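Side-chain contacts in esterase A (Caulobacter crescentus, PDB 5GKV), which probably acts as an esterase of the serine beta-lactamase and penicillin-binding-protein family, hydrolysing ester substrates through an acyl-enzyme route: residues 76-79 and 80-84; 192-196 and 197-201; 205-208 and 209-212; 251-254 and 255-259. All blocks are in the same frame, centred on the assembly; numbering follows the deposited sequence. Where two conformers were deposited one is given.

Contact 1: 76-79 and 80-84; sequences TALF and STTKA
The carbonyl oxygen of Phe-79 takes two bonds from Thr-82, and this pairing carries the turn. Hydroxyl OG1 of Thr-82 donates to Phe-79 O at 2.7 Å from within the carbonyl plane, while Thr-82 N reaches Phe-79 O at 2.9 Å from a position tilted off that plane. One residue thus grips the oxygen through both its backbone and its side chain. Thr-82 OG1 stands beside its own backbone N (chi1 -49°); this brings OG1 round to the same oxygen as the N-H, and the bond then holds the rotation. Preceding this, Thr-81 N bonds to Leu-78 O at 3.1 Å, approaching from above the carbonyl plane. Leu-78 CB rests 3.5 Å from Thr-82 OG1 and 4.1 Å from Thr-81 CB, and the leucine packs on Leu-206 and Ala-268 of the small sheet. The sharp change of direction falls at Phe-79, whose phi is positive (47°); its ring leaves the turn and meets Trp-343 edge-to-face. Further out, Thr-81 OG1 is hydrogen-bonded to Ser-346 OG, and Lys-83 NZ to Tyr-169 OH, Pro-171 O and Ser-263 O; in the given conformer Ser-80 OG bonds to Ser-341 O. A Ser-Thr-Thr-Lys run leading into helix 82-95 matches the SxxK motif of serine beta-lactamases and penicillin-binding proteins, whose serine is the nucleophile, consistent with Ser-80 having that role here.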
ATOM      1  N   THR A  76      -8.437  10.142   0.981  1.00 12.56           N
ATOM      2  CA  THR A  76      -7.057  10.557   1.238  1.00 14.72           C
ATOM      3  C   THR A  76      -6.117   9.760   0.349  1.00 13.61           C
ATOM      4  O   THR A  76      -6.324   8.563   0.125  1.00 12.96           O
ATOM      5  CB  THR A  76      -6.639  10.370   2.727  1.00 15.07           C
ATOM      6  OG1 THR A  76      -7.597  11.011   3.581  1.00 14.40           O
ATOM      7  CG2 THR A  76      -5.284  11.011   3.010  1.00 15.26           C
ATOM      8  N   ALA A  77      -5.077  10.420  -0.143  1.00 14.39           N
ATOM      9  CA  ALA A  77      -3.991   9.704  -0.811  1.00 16.33           C
ATOM     10  C   ALA A  77      -3.358   8.669   0.121  1.00 13.75           C
ATOM     11  O   ALA A  77      -3.012   8.972   1.259  1.00 15.41           O
ATOM     12  CB  ALA A  77      -2.933  10.703  -1.288  1.00 17.10           C
ATOM     13  N   LEU A  78      -3.175   7.445  -0.386  1.00 13.63           N
ATOM     14  CA  LEU A  78      -2.686   6.330   0.418  1.00 15.32           C
ATOM     15  C   LEU A  78      -1.180   6.123   0.313  1.00 14.21           C
ATOM     16  O   LEU A  78      -0.612   5.402   1.140  1.00 14.44           O
ATOM     17  CB  LEU A  78      -3.385   5.024  -0.003  1.00 15.61           C
ATOM     18  CG  LEU A  78      -4.910   5.011   0.076  1.00 15.52           C
ATOM     19  CD1 LEU A  78      -5.472   3.655  -0.457  1.00 12.52           C
ATOM     20  CD2 LEU A  78      -5.408   5.311   1.516  1.00 12.71           C
ATOM     21  N   PHE A  79      -0.535   6.729  -0.679  1.00 15.88           N
ATOM     22  CA  PHE A  79       0.875   6.504  -1.009  1.00 16.48           C
ATOM     23  C   PHE A  79       1.116   4.995  -1.032  1.00 16.34           C
ATOM     24  O   PHE A  79       0.300   4.273  -1.623  1.00 16.87           O
ATOM     25  CB  PHE A  79       1.753   7.320  -0.063  1.00 18.58           C
ATOM     26  CG  PHE A  79       1.543   8.793  -0.229  1.00 19.98           C
ATOM     27  CD1 PHE A  79       2.095   9.453  -1.320  1.00 21.73           C
ATOM     28  CD2 PHE A  79       0.733   9.500   0.643  1.00 20.68           C
ATOM     29  CE1 PHE A  79       1.864  10.807  -1.517  1.00 25.69           C
ATOM     30  CE2 PHE A  79       0.504  10.850   0.457  1.00 20.64           C
ATOM     31  CZ  PHE A  79       1.066  11.502  -0.621  1.00 21.86           C
ATOM     32  N   SER A  80       2.173   4.485  -0.397  1.00 15.87           N
ATOM     33  CA  SER A  80       2.552   3.093  -0.605  0.52 16.92           C
ATOM     34  C   SER A  80       1.605   2.108   0.063  1.00 13.36           C
ATOM     35  O   SER A  80       1.737   0.908  -0.173  1.00 14.66           O
ATOM     36  CB  SER A  80       3.994   2.856  -0.138  0.52 17.57           C
ATOM     37  OG  SER A  80       4.277   3.507   1.089  0.52 18.09           O
ATOM     38  N   THR A  81       0.638   2.570   0.868  1.00 14.02           N
ATOM     39  CA  THR A  81      -0.395   1.628   1.288  1.00 15.33           C
ATOM     40  C   THR A  81      -1.101   1.049   0.064  1.00 13.75           C
ATOM     41  O   THR A  81      -1.541  -0.107   0.076  1.00 14.92           O
ATOM     42  CB  THR A  81      -1.383   2.304   2.255  1.00 14.26           C
ATOM     43  OG1 THR A  81      -0.665   2.704   3.424  1.00 15.42           O
ATOM     44  CG2 THR A  81      -2.500   1.320   2.676  1.00 12.08           C
ATOM     45  N   THR A  82      -1.125   1.804  -1.041  1.00 14.05           N
ATOM     46  CA  THR A  82      -1.653   1.294  -2.310  1.00 13.11           C
ATOM     47  C   THR A  82      -1.005  -0.023  -2.748  1.00 15.35           C
ATOM     48  O   THR A  82      -1.652  -0.841  -3.406  1.00 13.07           O
ATOM     49  CB  THR A  82      -1.452   2.357  -3.400  1.00 18.08           C
ATOM     50  OG1 THR A  82      -1.938   3.622  -2.914  1.00 16.20           O
ATOM     51  CG2 THR A  82      -2.173   1.978  -4.686  1.00 19.12           C
ATOM     52  N   LYS A  83       0.264  -0.254  -2.388  1.00 14.90           N
ATOM     53  CA  LYS A  83       0.952  -1.468  -2.828  1.00 15.11           C
ATOM     54  C   LYS A  83       0.270  -2.744  -2.347  1.00 16.13           C
ATOM     55  O   LYS A  83       0.391  -3.792  -2.997  1.00 14.90           O
ATOM     56  CB  LYS A  83       2.413  -1.451  -2.346  1.00 13.09           C
ATOM     57  CG  LYS A  83       3.232  -0.310  -2.952  1.00 17.69           C
ATOM     58  CD  LYS A  83       4.725  -0.541  -2.753  1.00 16.28           C
ATOM     59  CE  LYS A  83       5.551   0.473  -3.545  1.00 19.52           C
ATOM     60  NZ  LYS A  83       5.400   1.864  -2.979  1.00 23.93           N
ATOM     61  N   ALA A  84      -0.431  -2.697  -1.206  1.00 15.23           N
ATOM     62  CA  ALA A  84      -1.182  -3.872  -0.770  1.00 15.52           C
ATOM     63  C   ALA A  84      -2.306  -4.189  -1.747  1.00 17.39           C
ATOM     64  O   ALA A  84      -2.626  -5.364  -1.976  1.00 14.35           O
ATOM     65  CB  ALA A  84      -1.749  -3.655   0.642  1.00 16.05           C
TER

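Contact 2: 192-196 and 197-201; sequences TALRE and DICEP
Ala-193 opens the contact with an ordinary helical bond, its O accepting from Asp-197 N at 2.8 Å; the Asp-197 carboxylate turns to Arg-188. At Leu-194 the helix widens: its O takes both Ile-198 N and Cys-199 N, the latter at 2.9 Å, which is the evidence for a pi-type turn. The Leu-194 side chain crosses Ile-198 obliquely, and its CD1 lies 3.6 Å from Cys-199 SG and 4.2 Å from Ile-198 CB. Arg-195 O continues the wider spacing by accepting from Glu-200 N. The Arg-195 side chain runs alongside Glu-200, and its bend at chi3 (57°) turns NH1 toward Glu-200 OE2, to which it donates at 2.9 Å. That oxygen sits at the guanidinium edge, in its plane, although the two flat groups are turned 69° apart. Glu-196 lays CG over one guanidinium face; its OE2 is a long 3.7 Å from Arg-195 NH2, a purely electrostatic pairing, and Glu-196 OE1 is salt-bridged to Arg-188. A water bridges Glu-196 O and Glu-200 OE1 beside Pro-201 CD, which is 3.3 Å from Glu-196 O. Since proline has no N-H to offer, water supplies that carbonyl with a donor, while Arg-195 probably offsets the acidic charges around it.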
ATOM      1  N   THR A 192      -8.734  -0.051 -13.389  1.00 19.56           N
ATOM      2  CA  THR A 192      -9.995  -0.400 -14.044  1.00 22.48           C
ATOM      3  C   THR A 192     -10.515  -1.737 -13.544  1.00 19.84           C
ATOM      4  O   THR A 192     -11.700  -1.872 -13.212  1.00 21.33           O
ATOM      5  CB  THR A 192      -9.817  -0.445 -15.560  1.00 22.83           C
ATOM      6  OG1 THR A 192      -9.454   0.854 -16.031  1.00 23.99           O
ATOM      7  CG2 THR A 192     -11.133  -0.882 -16.222  1.00 22.07           C
ATOM      8  N   ALA A 193      -9.641  -2.740 -13.479  1.00 19.74           N
ATOM      9  CA  ALA A 193     -10.060  -4.034 -12.958  1.00 18.86           C
ATOM     10  C   ALA A 193     -10.491  -3.925 -11.503  1.00 20.72           C
ATOM     11  O   ALA A 193     -11.499  -4.520 -11.105  1.00 20.16           O
ATOM     12  CB  ALA A 193      -8.939  -5.052 -13.107  1.00 19.82           C
ATOM     13  N   LEU A 194      -9.730  -3.182 -10.689  1.00 17.87           N
ATOM     14  CA  LEU A 194     -10.115  -2.980  -9.294  1.00 18.29           C
ATOM     15  C   LEU A 194     -11.529  -2.419  -9.198  1.00 18.23           C
ATOM     16  O   LEU A 194     -12.348  -2.892  -8.400  1.00 17.23           O
ATOM     17  CB  LEU A 194      -9.129  -2.034  -8.597  1.00 17.72           C
ATOM     18  CG  LEU A 194      -9.535  -1.583  -7.181  1.00 17.30           C
ATOM     19  CD1 LEU A 194      -9.516  -2.733  -6.182  1.00 16.77           C
ATOM     20  CD2 LEU A 194      -8.648  -0.425  -6.693  1.00 18.20           C
ATOM     21  N   ARG A 195     -11.822  -1.394  -9.998  1.00 16.68           N
ATOM     22  CA  ARG A 195     -13.135  -0.761  -9.946  1.00 17.64           C
ATOM     23  C   ARG A 195     -14.223  -1.710 -10.454  1.00 23.61           C
ATOM     24  O   ARG A 195     -15.276  -1.854  -9.821  1.00 20.53           O
ATOM     25  CB  ARG A 195     -13.108   0.537 -10.755  1.00 20.09           C
ATOM     26  CG  ARG A 195     -14.462   1.219 -10.947  1.00 27.00           C
ATOM     27  CD  ARG A 195     -14.370   2.399 -11.916  1.00 27.46           C
ATOM     28  NE  ARG A 195     -13.847   2.035 -13.239  1.00 32.50           N
ATOM     29  CZ  ARG A 195     -14.596   1.601 -14.254  1.00 34.12           C
ATOM     30  NH1 ARG A 195     -15.909   1.467 -14.098  1.00 33.79           N
ATOM     31  NH2 ARG A 195     -14.037   1.303 -15.429  1.00 28.81           N
ATOM     32  N   GLU A 196     -13.971  -2.390 -11.577  1.00 20.08           N
ATOM     33  CA  GLU A 196     -15.005  -3.222 -12.196  1.00 23.83           C
ATOM     34  C   GLU A 196     -15.271  -4.488 -11.395  1.00 21.51           C
ATOM     35  O   GLU A 196     -16.427  -4.896 -11.235  1.00 22.81           O
ATOM     36  CB  GLU A 196     -14.600  -3.599 -13.626  1.00 27.44           C
ATOM     37  CG  GLU A 196     -14.692  -2.463 -14.612  1.00 29.94           C
ATOM     38  CD  GLU A 196     -14.295  -2.883 -16.017  1.00 33.74           C
ATOM     39  OE1 GLU A 196     -13.757  -4.002 -16.183  1.00 33.71           O
ATOM     40  OE2 GLU A 196     -14.517  -2.083 -16.949  1.00 34.67           O
ATOM     41  N   ASP A 197     -14.219  -5.138 -10.902  1.00 21.71           N
ATOM     42  CA  ASP A 197     -14.357  -6.457 -10.303  1.00 23.18           C
ATOM     43  C   ASP A 197     -14.577  -6.422  -8.797  1.00 23.19           C
ATOM     44  O   ASP A 197     -15.084  -7.405  -8.236  1.00 22.22           O
ATOM     45  CB  ASP A 197     -13.116  -7.316 -10.587  1.00 22.23           C
ATOM     46  CG  ASP A 197     -12.969  -7.691 -12.069  1.00 28.98           C
ATOM     47  OD1 ASP A 197     -13.850  -7.360 -12.893  1.00 31.81           O
ATOM     48  OD2 ASP A 197     -11.946  -8.308 -12.411  1.00 38.61           O
ATOM     49  N   ILE A 198     -14.206  -5.333  -8.124  1.00 17.55           N
ATOM     50  CA  ILE A 198     -14.192  -5.340  -6.662  1.00 18.79           C
ATOM     51  C   ILE A 198     -14.946  -4.146  -6.090  1.00 19.20           C
ATOM     52  O   ILE A 198     -15.917  -4.319  -5.343  1.00 20.95           O
ATOM     53  CB  ILE A 198     -12.747  -5.380  -6.127  1.00 19.30           C
ATOM     54  CG1 ILE A 198     -12.045  -6.668  -6.595  1.00 22.85           C
ATOM     55  CG2 ILE A 198     -12.744  -5.250  -4.608  1.00 18.63           C
ATOM     56  CD1 ILE A 198     -10.587  -6.814  -6.111  1.00 21.36           C
ATOM     57  N   CYS A 199     -14.519  -2.928  -6.439  1.00 16.58           N
ATOM     58  CA  CYS A 199     -15.022  -1.755  -5.719  1.00 15.75           C
ATOM     59  C   CYS A 199     -16.442  -1.383  -6.126  1.00 21.54           C
ATOM     60  O   CYS A 199     -17.271  -1.087  -5.259  1.00 20.20           O
ATOM     61  CB  CYS A 199     -14.070  -0.579  -5.914  1.00 16.42           C
ATOM     62  SG  CYS A 199     -12.484  -0.973  -5.106  1.00 17.86           S
ATOM     63  N   GLU A 200     -16.754  -1.402  -7.421  1.00 21.14           N
ATOM     64  CA  GLU A 200     -18.145  -1.161  -7.808  1.00 25.78           C
ATOM     65  C   GLU A 200     -19.086  -2.238  -7.277  1.00 23.84           C
ATOM     66  O   GLU A 200     -20.074  -1.882  -6.617  1.00 24.04           O
ATOM     67  CB  GLU A 200     -18.250  -0.980  -9.328  1.00 29.61           C
ATOM     68  CG  GLU A 200     -17.949   0.451  -9.780  1.00 29.21           C
ATOM     69  CD  GLU A 200     -17.839   0.609 -11.297  1.00 39.22           C
ATOM     70  OE1 GLU A 200     -18.036  -0.388 -12.033  1.00 38.79           O
ATOM     71  OE2 GLU A 200     -17.543   1.740 -11.751  1.00 32.67           O
ATOM     72  N   PRO A 201     -18.850  -3.537  -7.479  1.00 27.47           N
ATOM     73  CA  PRO A 201     -19.824  -4.522  -6.971  1.00 25.63           C
ATOM     74  C   PRO A 201     -19.969  -4.520  -5.468  1.00 27.17           C
ATOM     75  O   PRO A 201     -21.077  -4.743  -4.964  1.00 28.08           O
ATOM     76  CB  PRO A 201     -19.265  -5.867  -7.460  1.00 28.83           C
ATOM     77  CG  PRO A 201     -18.338  -5.531  -8.549  1.00 28.24           C
ATOM     78  CD  PRO A 201     -17.782  -4.185  -8.259  1.00 20.00           C
TER
HETATM   79  O   HOH W   1     -18.704  -3.347 -12.155  1.00 28.57           O

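Contact 3: 205-208 and 209-212; sequences DLWI and GLPD
At the exit of strand 206-208, an outermost strand of the three-stranded antiparallel sheet, the indole of Trp-207 is met by Leu-210 and Pro-211 as the chain turns into the following loop. The main evidence is a CH-pi contact: Leu-210 CD1 lies 3.7 Å from the centroid of the five-membered ring of Trp-207, only 22° off the ring normal. Its nearest ring atom is Trp-207 CG, 3.5 Å from Leu-210 CD1, and the methyl sits over the CG-CD2 side of the five-membered ring. Leu-210 achieves this because CG is anti to the backbone N (chi1 -170°), which carries the branch back across the tryptophan at about a right angle. The six-membered ring is served by the next residue, with Pro-211 CD placed 3.6 Å from Trp-207 CE3 and 3.7 Å from Trp-207 CZ3. Between strand and loop stands Gly-209, whose positive phi of 87° goes with a backbone shape that would press a beta carbon against Ile-208 O. The indole is held at its NE1 edge: Trp-207 NE1 gives a nearly straight bond to Asp-205 OD1 at 2.9 Å, in the ring plane. Asp-205 OD2 pairs with Arg-217, which also touches Trp-207. Leu-206 and Ile-208 alternate with Trp-207 along the strand and pack on Leu-194 of helix 190-202. The arrangement is that of an edge strand in the small antiparallel sheet of this beta-lactamase-family domain, with one row of side chains facing a helix and the loop residues packing back on the tryptophan.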
ATOM      1  N   ASP A 205     -15.184   2.383  -1.191  1.00 18.02           N
ATOM      2  CA  ASP A 205     -14.739   3.731  -1.547  1.00 18.27           C
ATOM      3  C   ASP A 205     -13.211   3.738  -1.634  1.00 18.19           C
ATOM      4  O   ASP A 205     -12.499   4.269  -0.777  1.00 15.74           O
ATOM      5  CB  ASP A 205     -15.265   4.753  -0.538  1.00 19.32           C
ATOM      6  CG  ASP A 205     -15.338   6.147  -1.118  1.00 21.43           C
ATOM      7  OD1 ASP A 205     -15.061   6.320  -2.336  1.00 18.35           O
ATOM      8  OD2 ASP A 205     -15.705   7.071  -0.373  1.00 19.49           O
ATOM      9  N   LEU A 206     -12.721   3.125  -2.714  1.00 16.02           N
ATOM     10  CA  LEU A 206     -11.299   2.889  -2.931  1.00 16.42           C
ATOM     11  C   LEU A 206     -11.038   2.963  -4.428  1.00 17.77           C
ATOM     12  O   LEU A 206     -11.795   2.388  -5.222  1.00 19.64           O
ATOM     13  CB  LEU A 206     -10.878   1.524  -2.361  1.00 15.04           C
ATOM     14  CG  LEU A 206      -9.576   0.936  -2.928  1.00 16.45           C
ATOM     15  CD1 LEU A 206      -8.338   1.732  -2.464  1.00 14.74           C
ATOM     16  CD2 LEU A 206      -9.442  -0.560  -2.610  1.00 19.92           C
ATOM     17  N   TRP A 207      -9.975   3.673  -4.805  1.00 17.13           N
ATOM     18  CA  TRP A 207      -9.744   4.065  -6.186  1.00 15.12           C
ATOM     19  C   TRP A 207      -8.256   4.033  -6.504  1.00 18.84           C
ATOM     20  O   TRP A 207      -7.433   4.489  -5.706  1.00 19.33           O
ATOM     21  CB  TRP A 207     -10.242   5.494  -6.448  1.00 17.33           C
ATOM     22  CG  TRP A 207     -11.617   5.788  -5.978  1.00 17.36           C
ATOM     23  CD1 TRP A 207     -12.043   5.918  -4.684  1.00 16.36           C
ATOM     24  CD2 TRP A 207     -12.769   6.026  -6.803  1.00 23.84           C
ATOM     25  NE1 TRP A 207     -13.389   6.197  -4.648  1.00 19.03           N
ATOM     26  CE2 TRP A 207     -13.861   6.276  -5.933  1.00 22.38           C
ATOM     27  CE3 TRP A 207     -12.984   6.055  -8.187  1.00 17.80           C
ATOM     28  CZ2 TRP A 207     -15.140   6.549  -6.402  1.00 19.29           C
ATOM     29  CZ3 TRP A 207     -14.261   6.324  -8.653  1.00 23.42           C
ATOM     30  CH2 TRP A 207     -15.322   6.568  -7.761  1.00 24.88           C
ATOM     31  N   ILE A 208      -7.912   3.546  -7.691  1.00 16.51           N
ATOM     32  CA  ILE A 208      -6.600   3.805  -8.280  1.00 18.64           C
ATOM     33  C   ILE A 208      -6.875   4.467  -9.623  1.00 23.50           C
ATOM     34  O   ILE A 208      -7.425   3.831 -10.534  1.00 20.12           O
ATOM     35  CB  ILE A 208      -5.758   2.532  -8.435  1.00 12.77           C
ATOM     36  CG1 ILE A 208      -5.482   1.904  -7.058  1.00 16.50           C
ATOM     37  CG2 ILE A 208      -4.445   2.855  -9.144  1.00 17.98           C
ATOM     38  CD1 ILE A 208      -4.685   0.578  -7.131  1.00 14.88           C
ATOM     39  N   GLY A 209      -6.529   5.751  -9.730  1.00 18.89           N
ATOM     40  CA  GLY A 209      -7.042   6.585 -10.800  1.00 21.67           C
ATOM     41  C   GLY A 209      -8.372   7.200 -10.403  1.00 21.07           C
ATOM     42  O   GLY A 209      -9.418   6.553 -10.492  1.00 22.25           O
ATOM     43  N   LEU A 210      -8.344   8.450  -9.947  1.00 19.58           N
ATOM     44  CA  LEU A 210      -9.504   9.081  -9.342  1.00 19.88           C
ATOM     45  C   LEU A 210     -10.121  10.088 -10.299  1.00 18.97           C
ATOM     46  O   LEU A 210      -9.454  11.079 -10.639  1.00 19.31           O
ATOM     47  CB  LEU A 210      -9.088   9.771  -8.043  1.00 17.73           C
ATOM     48  CG  LEU A 210     -10.206  10.290  -7.154  1.00 17.93           C
ATOM     49  CD1 LEU A 210     -11.050   9.151  -6.589  1.00 19.10           C
ATOM     50  CD2 LEU A 210      -9.579  11.143  -6.029  1.00 18.32           C
ATOM     51  N   PRO A 211     -11.363   9.895 -10.753  1.00 19.54           N
ATOM     52  CA  PRO A 211     -11.980  10.874 -11.663  1.00 24.10           C
ATOM     53  C   PRO A 211     -12.148  12.240 -11.009  1.00 22.65           C
ATOM     54  O   PRO A 211     -12.327  12.357  -9.792  1.00 19.36           O
ATOM     55  CB  PRO A 211     -13.346  10.252 -11.989  1.00 25.03           C
ATOM     56  CG  PRO A 211     -13.214   8.802 -11.650  1.00 26.58           C
ATOM     57  CD  PRO A 211     -12.237   8.735 -10.512  1.00 23.55           C
ATOM     58  N   ASP A 212     -12.112  13.283 -11.849  1.00 22.82           N
ATOM     59  CA  ASP A 212     -12.255  14.657 -11.372  1.00 24.06           C
ATOM     60  C   ASP A 212     -13.472  14.847 -10.473  1.00 20.51           C
ATOM     61  O   ASP A 212     -13.430  15.676  -9.552  1.00 24.82           O
ATOM     62  CB  ASP A 212     -12.377  15.636 -12.548  1.00 28.70           C
ATOM     63  CG  ASP A 212     -11.044  15.962 -13.206  1.00 35.08           C
ATOM     64  OD1 ASP A 212     -10.099  15.164 -13.101  1.00 37.76           O
ATOM     65  OD2 ASP A 212     -10.952  17.031 -13.850  1.00 37.40           O
TER

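Contact 4: 251-254 and 255-259; sequences KGAA and EWRRV
Lys-251 and Glu-255 form a weak salt bridge from the residue before the N-cap to the first turn of a short surface helix: Lys-251 NZ lies 3.4 Å from Glu-255 OE1, and the placing of OE2 is less sure. The lysine bends at chi3 and its chain runs obliquely to the glutamate. Backbone bonds make up the second group. Gly-252 occupies the N-cap, and its O receives Trp-256 N at 3.1 Å; Ala-253 O and Ala-254 O follow with Arg-257 N and Arg-258 N, the latter bond 2.9 Å. Packing against polar groups is the third. The Arg-258 guanidinium folds back over the helix, bent at chi3 (-76°), and puts one face on the peptide after Ala-254, whose C stands 3.7 Å above the plane over its centre. Arg-258 NH1 comes within 3.3 Å of Ala-254 CB while also making a salt bridge with Asp-212. Arg-257 extends instead, its CG 3.2 Å from Ala-253 O, toward His-215 and Val-218. Trp-256 touches Ile-261. Glu-255 near the N-terminal end and Arg-258 near the C-terminal end would both probably suit the helix dipole, and Asp-212 ties the arginine to the neighbouring loop.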
ATOM      1  N   LYS A 251       4.087  18.148 -13.015  1.00 53.76           N
ATOM      2  CA  LYS A 251       2.658  18.259 -13.306  1.00 54.23           C
ATOM      3  C   LYS A 251       1.868  18.386 -12.000  1.00 55.61           C
ATOM      4  O   LYS A 251       2.432  18.200 -10.917  1.00 54.75           O
ATOM      5  CB  LYS A 251       2.196  17.062 -14.142  1.00 47.56           C
ATOM      6  CG  LYS A 251       3.075  16.851 -15.375  1.00 48.41           C
ATOM      7  CD  LYS A 251       2.489  15.834 -16.332  1.00 53.76           C
ATOM      8  CE  LYS A 251       2.635  16.278 -17.785  1.00 55.34           C
ATOM      9  NZ  LYS A 251       1.774  15.459 -18.696  1.00 56.79           N
ATOM     10  N   GLY A 252       0.567  18.703 -12.105  1.00 52.53           N
ATOM     11  CA  GLY A 252      -0.201  19.183 -10.971  1.00 48.83           C
ATOM     12  C   GLY A 252      -0.947  18.103 -10.187  1.00 45.60           C
ATOM     13  O   GLY A 252      -0.909  16.913 -10.498  1.00 43.83           O
ATOM     14  N   ALA A 253      -1.665  18.560  -9.151  1.00 47.26           N
ATOM     15  CA  ALA A 253      -2.328  17.642  -8.223  1.00 47.32           C
ATOM     16  C   ALA A 253      -3.454  16.862  -8.897  1.00 38.67           C
ATOM     17  O   ALA A 253      -3.641  15.670  -8.616  1.00 36.44           O
ATOM     18  CB  ALA A 253      -2.864  18.412  -7.019  1.00 46.84           C
ATOM     19  N   ALA A 254      -4.213  17.513  -9.786  1.00 36.40           N
ATOM     20  CA  ALA A 254      -5.324  16.845 -10.461  1.00 37.87           C
ATOM     21  C   ALA A 254      -4.839  15.719 -11.375  1.00 39.01           C
ATOM     22  O   ALA A 254      -5.429  14.628 -11.393  1.00 31.44           O
ATOM     23  CB  ALA A 254      -6.148  17.866 -11.252  1.00 36.08           C
ATOM     24  N   GLU A 255      -3.778  15.954 -12.154  1.00 32.93           N
ATOM     25  CA  GLU A 255      -3.295  14.871 -13.007  1.00 37.76           C
ATOM     26  C   GLU A 255      -2.689  13.743 -12.171  1.00 34.16           C
ATOM     27  O   GLU A 255      -2.866  12.563 -12.498  1.00 31.79           O
ATOM     28  CB  GLU A 255      -2.294  15.382 -14.047  1.00 42.94           C
ATOM     29  CG  GLU A 255      -2.307  14.529 -15.340  1.00 43.36           C
ATOM     30  CD  GLU A 255      -1.074  14.722 -16.215  1.00 55.74           C
ATOM     31  OE1 GLU A 255      -0.813  13.858 -17.089  1.00 59.11           O
ATOM     32  OE2 GLU A 255      -0.372  15.741 -16.035  1.00 61.34           O
ATOM     33  N   TRP A 256      -1.995  14.080 -11.077  1.00 32.60           N
ATOM     34  CA  TRP A 256      -1.450  13.037 -10.214  1.00 32.05           C
ATOM     35  C   TRP A 256      -2.557  12.171  -9.630  1.00 31.86           C
ATOM     36  O   TRP A 256      -2.372  10.958  -9.463  1.00 33.11           O
ATOM     37  CB  TRP A 256      -0.603  13.655  -9.095  1.00 34.13           C
ATOM     38  CG  TRP A 256       0.076  12.634  -8.227  1.00 33.22           C
ATOM     39  CD1 TRP A 256       1.292  12.041  -8.445  1.00 33.26           C
ATOM     40  CD2 TRP A 256      -0.425  12.085  -7.001  1.00 27.37           C
ATOM     41  NE1 TRP A 256       1.576  11.158  -7.427  1.00 32.66           N
ATOM     42  CE2 TRP A 256       0.540  11.168  -6.528  1.00 33.70           C
ATOM     43  CE3 TRP A 256      -1.598  12.282  -6.255  1.00 29.87           C
ATOM     44  CZ2 TRP A 256       0.371  10.450  -5.341  1.00 27.81           C
ATOM     45  CZ3 TRP A 256      -1.767  11.567  -5.089  1.00 25.41           C
ATOM     46  CH2 TRP A 256      -0.787  10.663  -4.641  1.00 27.92           C
ATOM     47  N   ARG A 257      -3.722  12.762  -9.345  1.00 26.88           N
ATOM     48  CA  ARG A 257      -4.868  11.970  -8.911  1.00 28.48           C
ATOM     49  C   ARG A 257      -5.448  11.140 -10.048  1.00 27.07           C
ATOM     50  O   ARG A 257      -5.826   9.981  -9.842  1.00 23.50           O
ATOM     51  CB  ARG A 257      -5.937  12.888  -8.330  1.00 29.47           C
ATOM     52  CG  ARG A 257      -5.463  13.603  -7.076  1.00 28.03           C
ATOM     53  CD  ARG A 257      -6.494  14.584  -6.565  1.00 25.18           C
ATOM     54  NE  ARG A 257      -5.928  15.374  -5.475  1.00 30.20           N
ATOM     55  CZ  ARG A 257      -6.496  16.458  -4.955  1.00 37.15           C
ATOM     56  NH1 ARG A 257      -7.657  16.900  -5.423  1.00 34.88           N
ATOM     57  NH2 ARG A 257      -5.899  17.106  -3.965  1.00 38.88           N
ATOM     58  N   ARG A 258      -5.523  11.718 -11.255  1.00 26.57           N
ATOM     59  CA  ARG A 258      -6.258  11.097 -12.358  1.00 30.56           C
ATOM     60  C   ARG A 258      -5.567   9.838 -12.876  1.00 28.37           C
ATOM     61  O   ARG A 258      -6.238   8.855 -13.223  1.00 26.54           O
ATOM     62  CB  ARG A 258      -6.437  12.096 -13.513  1.00 37.93           C
ATOM     63  CG  ARG A 258      -7.553  13.129 -13.344  1.00 37.23           C
ATOM     64  CD  ARG A 258      -7.804  13.909 -14.660  1.00 40.55           C
ATOM     65  NE  ARG A 258      -6.773  14.918 -14.924  1.00 40.63           N
ATOM     66  CZ  ARG A 258      -6.824  16.179 -14.497  1.00 46.36           C
ATOM     67  NH1 ARG A 258      -7.862  16.602 -13.789  1.00 42.10           N
ATOM     68  NH2 ARG A 258      -5.833  17.023 -14.777  1.00 46.38           N
ATOM     69  N   VAL A 259      -4.236   9.860 -12.980  1.00 27.71           N
ATOM     70  CA  VAL A 259      -3.507   8.741 -13.576  1.00 29.77           C
ATOM     71  C   VAL A 259      -3.476   7.576 -12.595  1.00 28.70           C
ATOM     72  O   VAL A 259      -3.984   7.676 -11.473  1.00 27.56           O
ATOM     73  CB  VAL A 259      -2.080   9.152 -13.992  1.00 34.42           C
ATOM     74  CG1 VAL A 259      -2.131  10.200 -15.099  1.00 39.12           C
ATOM     75  CG2 VAL A 259      -1.279   9.671 -12.779  1.00 30.21           C
TER

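How the contacts relate
All four contacts are local and lie in series along the chain, so none nests in or crosses another; each spans one unbroken stretch and closes no loop longer than a helical or tight turn. Contact 1 leads from strand 76-77 into helix 82-95. Contact 2 spans most of helix 190-202, from which the chain passes directly to contact 3 on strand 206-208. There Cys-199 SG packs 3.4 Å from Leu-206 O, and Thr-82 CG2 approaches Ile-208 CD1 at 3.8 Å, joining contacts 1, 2 and 3 round the small sheet. Contact 4 comes last: Trp-256 CH2 touches Ala-77 CB, and Arg-257 O probably bonds to Leu-210 N. Contacts 2 and 4 stay apart, about 21 Å between centres.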